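Side-chain contacts in protein Pcdhgc3 (Mus musculus, PDB 4ZI8), which probably serves as a calcium-dependent cell-adhesion protein and may help establish and maintain specific neuronal connections, this chain comprising its three N-terminal cadherin repeats: residues 38-43 with 54-59; 232-237 with 269-274; 254-259 with 326-331. One frame throughout, in Å; residues are numbered along the deposited sequence.

Contact 1 of 3, residues 38-43 with 54-59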
loop_
_atom_site.group_PDB
_atom_site.type_symbol
_atom_site.label_atom_id
_atom_site.label_comp_id
_atom_site.label_asym_id
_atom_site.label_seq_id
_atom_site.Cartn_x
_atom_site.Cartn_y
_atom_site.Cartn_z
ATOM N N GLY B 38 -27.573 -42.200 -33.474
ATOM C CA GLY B 38 -27.207 -42.902 -34.690
ATOM C C GLY B 38 -27.913 -44.233 -34.673
ATOM O O GLY B 38 -28.584 -44.543 -33.696
ATOM N N ASN B 39 -27.801 -45.000 -35.752
ATOM C CA ASN B 39 -28.335 -46.348 -35.755
ATOM C C ASN B 39 -27.172 -47.306 -35.820
ATOM O O ASN B 39 -26.471 -47.364 -36.825
ATOM C CB ASN B 39 -29.290 -46.570 -36.932
ATOM C CG ASN B 39 -30.047 -47.848 -36.801
ATOM O OD1 ASN B 39 -29.459 -48.922 -36.848
ATOM N ND2 ASN B 39 -31.347 -47.753 -36.602
ATOM N N VAL B 40 -26.955 -48.061 -34.752
ATOM C CA VAL B 40 -25.785 -48.917 -34.682
ATOM C C VAL B 40 -25.996 -50.188 -35.476
ATOM O O VAL B 40 -25.048 -50.882 -35.773
ATOM C CB VAL B 40 -25.420 -49.268 -33.228
ATOM C CG1 VAL B 40 -25.289 -47.974 -32.415
ATOM C CG2 VAL B 40 -26.448 -50.243 -32.601
ATOM N N VAL B 41 -27.228 -50.484 -35.846
ATOM C CA VAL B 41 -27.451 -51.666 -36.660
ATOM C C VAL B 41 -27.092 -51.365 -38.108
ATOM O O VAL B 41 -26.415 -52.163 -38.763
ATOM C CB VAL B 41 -28.908 -52.170 -36.560
ATOM C CG1 VAL B 41 -29.262 -53.094 -37.756
ATOM C CG2 VAL B 41 -29.108 -52.915 -35.258
ATOM N N THR B 42 -27.551 -50.227 -38.612
ATOM C CA THR B 42 -27.186 -49.818 -39.949
ATOM C C THR B 42 -25.669 -49.699 -40.117
ATOM O O THR B 42 -25.105 -50.065 -41.152
ATOM C CB THR B 42 -27.820 -48.490 -40.298
ATOM O OG1 THR B 42 -29.238 -48.614 -40.174
ATOM C CG2 THR B 42 -27.472 -48.111 -41.719
ATOM N N ASP B 43 -25.019 -49.174 -39.101
ATOM C CA ASP B 43 -23.592 -48.988 -39.157
ATOM C C ASP B 43 -22.805 -50.206 -38.857
ATOM O O ASP B 43 -21.683 -50.271 -39.209
ATOM C CB ASP B 43 -23.172 -47.852 -38.239
ATOM C CG ASP B 43 -23.869 -46.572 -38.565
ATOM O OD1 ASP B 43 -24.428 -46.469 -39.649
ATOM O OD2 ASP B 43 -23.890 -45.684 -37.723
ATOM N N ARG B 54 -31.263 -61.181 -31.244
ATOM C CA ARG B 54 -29.929 -60.896 -30.753
ATOM C C ARG B 54 -29.903 -60.056 -29.472
ATOM O O ARG B 54 -28.839 -59.882 -28.879
ATOM C CB ARG B 54 -29.134 -60.241 -31.868
ATOM C CG ARG B 54 -29.198 -61.132 -33.099
ATOM C CD ARG B 54 -27.939 -61.160 -33.883
ATOM N NE ARG B 54 -26.792 -61.608 -33.110
ATOM C CZ ARG B 54 -25.545 -61.449 -33.532
ATOM N NH1 ARG B 54 -25.325 -60.870 -34.706
ATOM N NH2 ARG B 54 -24.529 -61.861 -32.792
ATOM N N ARG B 55 -31.072 -59.561 -29.053
ATOM C CA ARG B 55 -31.219 -58.809 -27.801
ATOM C C ARG B 55 -30.176 -57.715 -27.655
ATOM O O ARG B 55 -29.502 -57.607 -26.625
ATOM C CB ARG B 55 -31.149 -59.762 -26.592
ATOM C CG ARG B 55 -32.153 -60.903 -26.629
ATOM C CD ARG B 55 -31.879 -61.871 -25.489
ATOM N NE ARG B 55 -32.685 -63.091 -25.553
ATOM C CZ ARG B 55 -33.852 -63.242 -24.933
ATOM N NH1 ARG B 55 -34.349 -62.245 -24.204
ATOM N NH2 ARG B 55 -34.521 -64.386 -25.040
ATOM N N LEU B 56 -30.025 -56.913 -28.702
ATOM C CA LEU B 56 -29.054 -55.836 -28.727
ATOM C C LEU B 56 -29.276 -54.870 -27.544
ATOM O O LEU B 56 -30.408 -54.470 -27.272
ATOM C CB LEU B 56 -29.152 -55.092 -30.053
ATOM C CG LEU B 56 -28.449 -53.743 -30.105
ATOM C CD1 LEU B 56 -26.942 -53.959 -30.036
ATOM C CD2 LEU B 56 -28.831 -52.995 -31.381
ATOM N N ARG B 57 -28.214 -54.568 -26.811
ATOM C CA ARG B 57 -28.310 -53.628 -25.693
ATOM C C ARG B 57 -26.968 -52.983 -25.369
ATOM O O ARG B 57 -25.893 -53.487 -25.737
ATOM C CB ARG B 57 -28.855 -54.333 -24.463
ATOM C CG ARG B 57 -27.944 -55.444 -24.016
ATOM C CD ARG B 57 -28.634 -56.388 -23.109
ATOM N NE ARG B 57 -27.799 -57.518 -22.713
ATOM C CZ ARG B 57 -27.921 -58.767 -23.200
ATOM N NH1 ARG B 57 -28.802 -59.064 -24.167
ATOM N NH2 ARG B 57 -27.122 -59.719 -22.742
ATOM N N VAL B 58 -27.026 -51.856 -24.673
ATOM C CA VAL B 58 -25.822 -51.207 -24.175
ATOM C C VAL B 58 -25.354 -51.967 -22.955
ATOM O O VAL B 58 -26.171 -52.362 -22.126
ATOM C CB VAL B 58 -26.071 -49.733 -23.818
ATOM C CG1 VAL B 58 -24.804 -49.118 -23.255
ATOM C CG2 VAL B 58 -26.500 -48.971 -25.043
ATOM N N VAL B 59 -24.059 -52.242 -22.876
ATOM C CA VAL B 59 -23.476 -52.872 -21.708
ATOM C C VAL B 59 -23.563 -51.915 -20.519
ATOM O O VAL B 59 -23.206 -50.751 -20.625
ATOM C CB VAL B 59 -22.024 -53.277 -21.975
ATOM C CG1 VAL B 59 -21.275 -53.643 -20.672
ATOM C CG2 VAL B 59 -21.985 -54.447 -22.991
#
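Leu-56 reaches across to Val-40 and Val-41, and one methyl group makes both contacts. Starting at its base, CB points toward the 38-43 segment but is still 6.1 Å from Val-40 CG2. CG swings anti to the backbone N (chi1 166°), and from there the two methyls part. CD1 stays back, 4.5 Å from Val-40 CG2. CD2, the branch that continues the extended path from CA through CB and CG, goes farthest and rests against two neighbouring valine methyls. It lies 3.8 Å from Val-40 CG2 and 3.9 Å from Val-41 CG2, the leucine crossing each valine at a slant.

Both valines belong to a short helix that starts directly after strand 36-39, and Asn-39 holds its first turn as N-cap. Asn-39 OD1 accepts a nearly straight bond from Thr-42 N at 2.9 Å (N-H...O 167°), with weaker ones from Val-41 N and the Thr-42 hydroxyl. The donor Thr-42 N sits tilted out of the carbonyl plane. Asn-39 ND2 is bonded in turn to Thr-73 O, so both ends of the amide are engaged and its rotation is fixed. The capped turn presents Val-40 and Val-41 side by side to the leucine.

Around them Val-69 packs on both Val-40 and Leu-56, Val-102 covers Leu-56, and Leu-46, Leu-48 and Leu-51 lie against Val-41. The buried cluster bridges the sheet containing strand 36-39 and the sheet whose outer strand is 57-58, which is the packing of two facing sheets that defines the beta-sandwich of a cadherin repeat, here the first.

Contact 2 of 3, residues 232-237 with 269-274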
loop_
_atom_site.group_PDB
_atom_site.type_symbol
_atom_site.label_atom_id
_atom_site.label_comp_id
_atom_site.label_asym_id
_atom_site.label_seq_id
_atom_site.Cartn_x
_atom_site.Cartn_y
_atom_site.Cartn_z
ATOM N N PRO B 232 -2.605 22.940 7.866
ATOM C CA PRO B 232 -3.542 23.862 8.512
ATOM C C PRO B 232 -3.446 25.230 7.864
ATOM O O PRO B 232 -2.412 25.563 7.296
ATOM C CB PRO B 232 -3.059 23.893 9.953
ATOM C CG PRO B 232 -2.435 22.556 10.135
ATOM C CD PRO B 232 -1.738 22.275 8.850
ATOM N N ALA B 233 -4.522 26.002 7.929
ATOM C CA ALA B 233 -4.514 27.365 7.413
ATOM C C ALA B 233 -5.265 28.261 8.373
ATOM O O ALA B 233 -6.440 28.013 8.639
ATOM C CB ALA B 233 -5.145 27.427 6.028
ATOM N N PHE B 234 -4.605 29.297 8.879
ATOM C CA PHE B 234 -5.278 30.244 9.763
ATOM C C PHE B 234 -6.340 31.050 9.037
ATOM O O PHE B 234 -6.187 31.366 7.865
ATOM C CB PHE B 234 -4.250 31.174 10.430
ATOM C CG PHE B 234 -3.620 30.564 11.647
ATOM C CD1 PHE B 234 -4.295 30.567 12.862
ATOM C CD2 PHE B 234 -2.388 29.942 11.571
ATOM C CE1 PHE B 234 -3.748 29.986 13.971
ATOM C CE2 PHE B 234 -1.824 29.357 12.699
ATOM C CZ PHE B 234 -2.503 29.375 13.891
ATOM N N ASN B 235 -7.436 31.338 9.732
ATOM C CA ASN B 235 -8.483 32.200 9.209
ATOM C C ASN B 235 -7.946 33.569 8.863
ATOM O O ASN B 235 -8.352 34.178 7.877
ATOM C CB ASN B 235 -9.626 32.323 10.209
ATOM C CG ASN B 235 -10.649 31.214 10.051
ATOM O OD1 ASN B 235 -10.327 30.119 9.584
ATOM N ND2 ASN B 235 -11.893 31.495 10.419
ATOM N N GLN B 236 -7.028 34.047 9.689
ATOM C CA GLN B 236 -6.352 35.296 9.414
ATOM C C GLN B 236 -4.925 35.200 9.898
ATOM O O GLN B 236 -4.611 34.431 10.812
ATOM C CB GLN B 236 -7.087 36.477 10.056
ATOM C CG GLN B 236 -7.454 36.290 11.477
ATOM C CD GLN B 236 -8.297 37.430 11.997
ATOM O OE1 GLN B 236 -9.523 37.380 11.929
ATOM N NE2 GLN B 236 -7.649 38.474 12.501
ATOM N N SER B 237 -4.054 35.952 9.242
ATOM C CA SER B 237 -2.633 35.870 9.498
ATOM C C SER B 237 -2.256 36.752 10.671
ATOM O O SER B 237 -1.269 36.494 11.350
ATOM C CB SER B 237 -1.839 36.283 8.265
ATOM O OG SER B 237 -1.797 35.214 7.337
ATOM N N ILE B 269 -6.118 19.861 14.819
ATOM C CA ILE B 269 -5.136 20.925 14.998
ATOM C C ILE B 269 -4.706 21.148 16.440
ATOM O O ILE B 269 -5.542 21.122 17.381
ATOM C CB ILE B 269 -5.683 22.210 14.398
ATOM C CG1 ILE B 269 -5.483 22.133 12.887
ATOM C CG2 ILE B 269 -4.962 23.446 14.973
ATOM C CD1 ILE B 269 -6.527 22.855 12.128
ATOM N N VAL B 270 -3.389 21.297 16.596
ATOM C CA VAL B 270 -2.760 21.648 17.864
ATOM C C VAL B 270 -2.145 23.050 17.783
ATOM O O VAL B 270 -1.364 23.327 16.869
ATOM C CB VAL B 270 -1.643 20.671 18.240
ATOM C CG1 VAL B 270 -0.958 21.123 19.556
ATOM C CG2 VAL B 270 -2.170 19.274 18.352
ATOM N N TYR B 271 -2.482 23.915 18.737
ATOM C CA TYR B 271 -1.933 25.271 18.753
ATOM C C TYR B 271 -0.792 25.366 19.748
ATOM O O TYR B 271 -0.895 24.852 20.844
ATOM C CB TYR B 271 -3.011 26.297 19.115
ATOM C CG TYR B 271 -4.161 26.326 18.151
ATOM C CD1 TYR B 271 -4.027 26.948 16.913
ATOM C CD2 TYR B 271 -5.382 25.725 18.463
ATOM C CE1 TYR B 271 -5.067 26.973 16.012
ATOM C CE2 TYR B 271 -6.446 25.750 17.560
ATOM C CZ TYR B 271 -6.277 26.379 16.334
ATOM O OH TYR B 271 -7.298 26.427 15.418
ATOM N N SER B 272 0.293 26.042 19.378
ATOM C CA SER B 272 1.421 26.193 20.286
ATOM C C SER B 272 2.112 27.505 19.983
ATOM O O SER B 272 1.871 28.103 18.920
ATOM C CB SER B 272 2.403 25.023 20.158
ATOM O OG SER B 272 2.992 24.981 18.871
ATOM N N PHE B 273 2.937 27.958 20.920
ATOM C CA PHE B 273 3.768 29.118 20.676
ATOM C C PHE B 273 4.829 28.750 19.660
ATOM O O PHE B 273 5.521 27.741 19.815
ATOM C CB PHE B 273 4.420 29.614 21.974
ATOM C CG PHE B 273 3.452 30.272 22.917
ATOM C CD1 PHE B 273 2.781 31.428 22.545
ATOM C CD2 PHE B 273 3.208 29.737 24.171
ATOM C CE1 PHE B 273 1.869 32.044 23.426
ATOM C CE2 PHE B 273 2.322 30.341 25.049
ATOM C CZ PHE B 273 1.654 31.488 24.684
ATOM N N GLY B 274 4.950 29.566 18.619
ATOM C CA GLY B 274 5.946 29.327 17.573
ATOM C C GLY B 274 7.356 29.479 18.108
ATOM O O GLY B 274 7.560 30.142 19.128
#
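Pro-232 and Ile-269 mark the closest approach of two backbones that run in roughly the same sense and then splay apart. Their CA atoms are 7.3 Å from each other, whereas those of Phe-234 and Tyr-271 are already 10.8 Å apart. No hydrogen bond joins the segments, because strands 233-234 and 269-273 are outer strands of the two opposed sheets in the third cadherin repeat's beta-sandwich; only side chains bridge the gap.

At the narrow end the pyrrolidine ring of Pro-232 and the isoleucine lie alongside each other, pointing opposite ways, Pro-232 CG resting 4.1 Å from Ile-269 CG1. That branch is put there by a torsion that sets CG1 beside the backbone N (chi1 -79°), turning CG2 away toward Tyr-271. Pro-232 ends the linker that bears the cadherin calcium motif. Its ring also packs on Asp-260 and Asp-316, both ligands of a calcium ion about 5 Å from the proline side chain, so the apolar contact abuts the metal site.

Farther along, the aromatic pair closes the wider gap. Neither side chain sets out toward the other segment; it is their outer ends that come together: Phe-234 CE1 meets Tyr-271 CE1 at 3.9 Å, arriving at the edge of the tyrosine ring close to its plane. Ala-314, Ala-324 and Cys-326 pack around Phe-234. The tyrosine is held at its far end by a hydrogen bond between OH and the backbone N of Ala-258, while Ile-269 CG2 lies over one face of the ring, 3.5 Å from its plane and nearer the ring's margin than its centre.

Contact 3 of 3, residues 254-259 with 326-331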
loop_
_atom_site.group_PDB
_atom_site.type_symbol
_atom_site.label_atom_id
_atom_site.label_comp_id
_atom_site.label_asym_id
_atom_site.label_seq_id
_atom_site.Cartn_x
_atom_site.Cartn_y
_atom_site.Cartn_z
ATOM N N ALA B 254 -7.039 36.803 22.871
ATOM C CA ALA B 254 -7.441 36.542 21.503
ATOM C C ALA B 254 -7.788 35.070 21.379
ATOM O O ALA B 254 -7.365 34.272 22.217
ATOM C CB ALA B 254 -6.322 36.922 20.517
ATOM N N GLN B 255 -8.580 34.717 20.373
ATOM C CA GLN B 255 -8.677 33.311 19.976
ATOM C C GLN B 255 -8.282 33.148 18.501
ATOM O O GLN B 255 -8.907 33.726 17.607
ATOM C CB GLN B 255 -10.080 32.760 20.216
ATOM C CG GLN B 255 -10.211 31.276 19.892
ATOM C CD GLN B 255 -11.566 30.714 20.259
ATOM O OE1 GLN B 255 -12.566 31.437 20.295
ATOM N NE2 GLN B 255 -11.607 29.425 20.555
ATOM N N VAL B 256 -7.237 32.368 18.239
ATOM C CA VAL B 256 -6.824 32.153 16.866
ATOM C C VAL B 256 -7.484 30.874 16.332
ATOM O O VAL B 256 -7.862 29.982 17.102
ATOM C CB VAL B 256 -5.307 32.075 16.744
ATOM C CG1 VAL B 256 -4.667 33.347 17.369
ATOM C CG2 VAL B 256 -4.780 30.817 17.438
ATOM N N LEU B 257 -7.658 30.802 15.021
ATOM C CA LEU B 257 -8.370 29.665 14.448
ATOM C C LEU B 257 -7.746 29.256 13.125
ATOM O O LEU B 257 -7.672 30.061 12.188
ATOM C CB LEU B 257 -9.849 29.994 14.261
ATOM C CG LEU B 257 -10.650 28.932 13.483
ATOM C CD1 LEU B 257 -10.724 27.628 14.267
ATOM C CD2 LEU B 257 -12.039 29.413 13.089
ATOM N N ALA B 258 -7.298 28.004 13.052
ATOM C CA ALA B 258 -6.836 27.411 11.794
ATOM C C ALA B 258 -7.737 26.251 11.451
ATOM O O ALA B 258 -8.356 25.685 12.347
ATOM C CB ALA B 258 -5.394 26.944 11.912
ATOM N N THR B 259 -7.815 25.898 10.171
ATOM C CA THR B 259 -8.577 24.722 9.747
ATOM C C THR B 259 -7.703 23.833 8.868
ATOM O O THR B 259 -6.700 24.288 8.325
ATOM C CB THR B 259 -9.835 25.099 8.968
ATOM O OG1 THR B 259 -9.447 25.758 7.760
ATOM C CG2 THR B 259 -10.716 26.030 9.778
ATOM N N CYS B 326 0.515 32.317 12.608
ATOM C CA CYS B 326 -0.116 33.611 12.637
ATOM C C CYS B 326 0.583 34.461 13.692
ATOM O O CYS B 326 1.441 33.980 14.457
ATOM C CB CYS B 326 -1.615 33.499 12.928
ATOM S SG CYS B 326 -1.958 33.047 14.610
ATOM N N LYS B 327 0.225 35.731 13.704
ATOM C CA LYS B 327 0.827 36.672 14.628
ATOM C C LYS B 327 -0.259 37.393 15.404
ATOM O O LYS B 327 -1.255 37.819 14.828
ATOM C CB LYS B 327 1.696 37.667 13.861
ATOM C CG LYS B 327 2.406 38.679 14.718
ATOM C CD LYS B 327 3.361 39.497 13.865
ATOM C CE LYS B 327 3.009 39.383 12.412
ATOM N NZ LYS B 327 3.556 40.515 11.613
ATOM N N VAL B 328 -0.075 37.519 16.711
ATOM C CA VAL B 328 -0.970 38.307 17.532
ATOM C C VAL B 328 -0.212 39.529 18.038
ATOM O O VAL B 328 0.832 39.390 18.657
ATOM C CB VAL B 328 -1.487 37.515 18.730
ATOM C CG1 VAL B 328 -2.588 38.299 19.426
ATOM C CG2 VAL B 328 -1.978 36.158 18.260
ATOM N N LEU B 329 -0.717 40.715 17.727
ATOM C CA LEU B 329 -0.156 41.963 18.233
ATOM C C LEU B 329 -0.945 42.368 19.456
ATOM O O LEU B 329 -2.115 42.709 19.347
ATOM C CB LEU B 329 -0.222 43.056 17.180
ATOM C CG LEU B 329 0.657 42.818 15.959
ATOM C CD1 LEU B 329 0.440 43.896 14.891
ATOM C CD2 LEU B 329 2.094 42.807 16.414
ATOM N N VAL B 330 -0.315 42.306 20.623
ATOM C CA VAL B 330 -0.975 42.694 21.875
ATOM C C VAL B 330 -0.476 44.072 22.304
ATOM O O VAL B 330 0.680 44.231 22.714
ATOM C CB VAL B 330 -0.718 41.694 23.015
ATOM C CG1 VAL B 330 -1.409 42.157 24.302
ATOM C CG2 VAL B 330 -1.199 40.317 22.621
ATOM N N GLU B 331 -1.348 45.058 22.153
ATOM C CA GLU B 331 -1.071 46.427 22.577
ATOM C C GLU B 331 -1.472 46.597 24.034
ATOM O O GLU B 331 -2.611 46.338 24.405
ATOM C CB GLU B 331 -1.808 47.438 21.702
ATOM C CG GLU B 331 -1.580 48.881 22.150
ATOM C CD GLU B 331 -2.416 49.891 21.374
ATOM O OE1 GLU B 331 -3.040 49.491 20.363
ATOM O OE2 GLU B 331 -2.440 51.081 21.782
#
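Val-256 and Cys-326 meet because of their first torsions. In Val-256, CG1 lies anti to the carbonyl carbon (chi1 -55°), which aims this methyl at the opposite strand. In Cys-326, chi1 of 72° tucks SG between the backbone N and the carbonyl carbon, so the sulfur drops from its own strand onto the valine, 3.9 Å from Val-256 CG1 and 4.1 Å from Val-256 CB.

The same Val-256 CG1 has a second neighbour, Val-328 CG2, at 4.0 Å, the two valines crossing at an angle. With its other methyl, Val-328 CG1, this residue touches Ala-254 CB at 4.1 Å. Each valine therefore spans two residues of the other strand, and the four side chains interlock in a zigzag. The strands run in opposite senses on separate sheets, pairing Ala-254 with Val-328 and Val-256 with Cys-326. Their alternation shows in the intervening residues: Gln-255, Leu-257 and Lys-327 all start out away from the contact, while the four touching side chains point inward.

Phe-234 and Tyr-239, from the two strands at the start of the repeat, pack on both Val-256 and Cys-326 and extend the cluster. Strand 252-259 is interrupted at Val-256 and Leu-257, yet Val-256 keeps its inward direction and its backbone bond to Gly-292.

The contact is made of aliphatic carbon and sulfur, with no hydrogen bond across. The sulfur acts as a bulky apolar atom, and between these two strands the sheets of the third cadherin repeat are held face to face by close packing and exclusion of water.

How the contacts relate
From the N terminus, contact 1 comes first and closes a short loop of ten residues between 38-43 and 54-59 in the first cadherin repeat. The chain then passes through the second repeat before contact 2 opens at 232-237. Contact 3 opens at 254-259 before contact 2 closes at 269-274, and it closes last at 326-331, so these two loops cross. Their centres are 8 Å apart, and they touch directly, Asn-235 N lying 2.8 Å from Leu-257 O. Together they tie the two sheets of the third repeat to each other. Contact 1 stands apart at the far end, its nearest atoms about 81 Å from either.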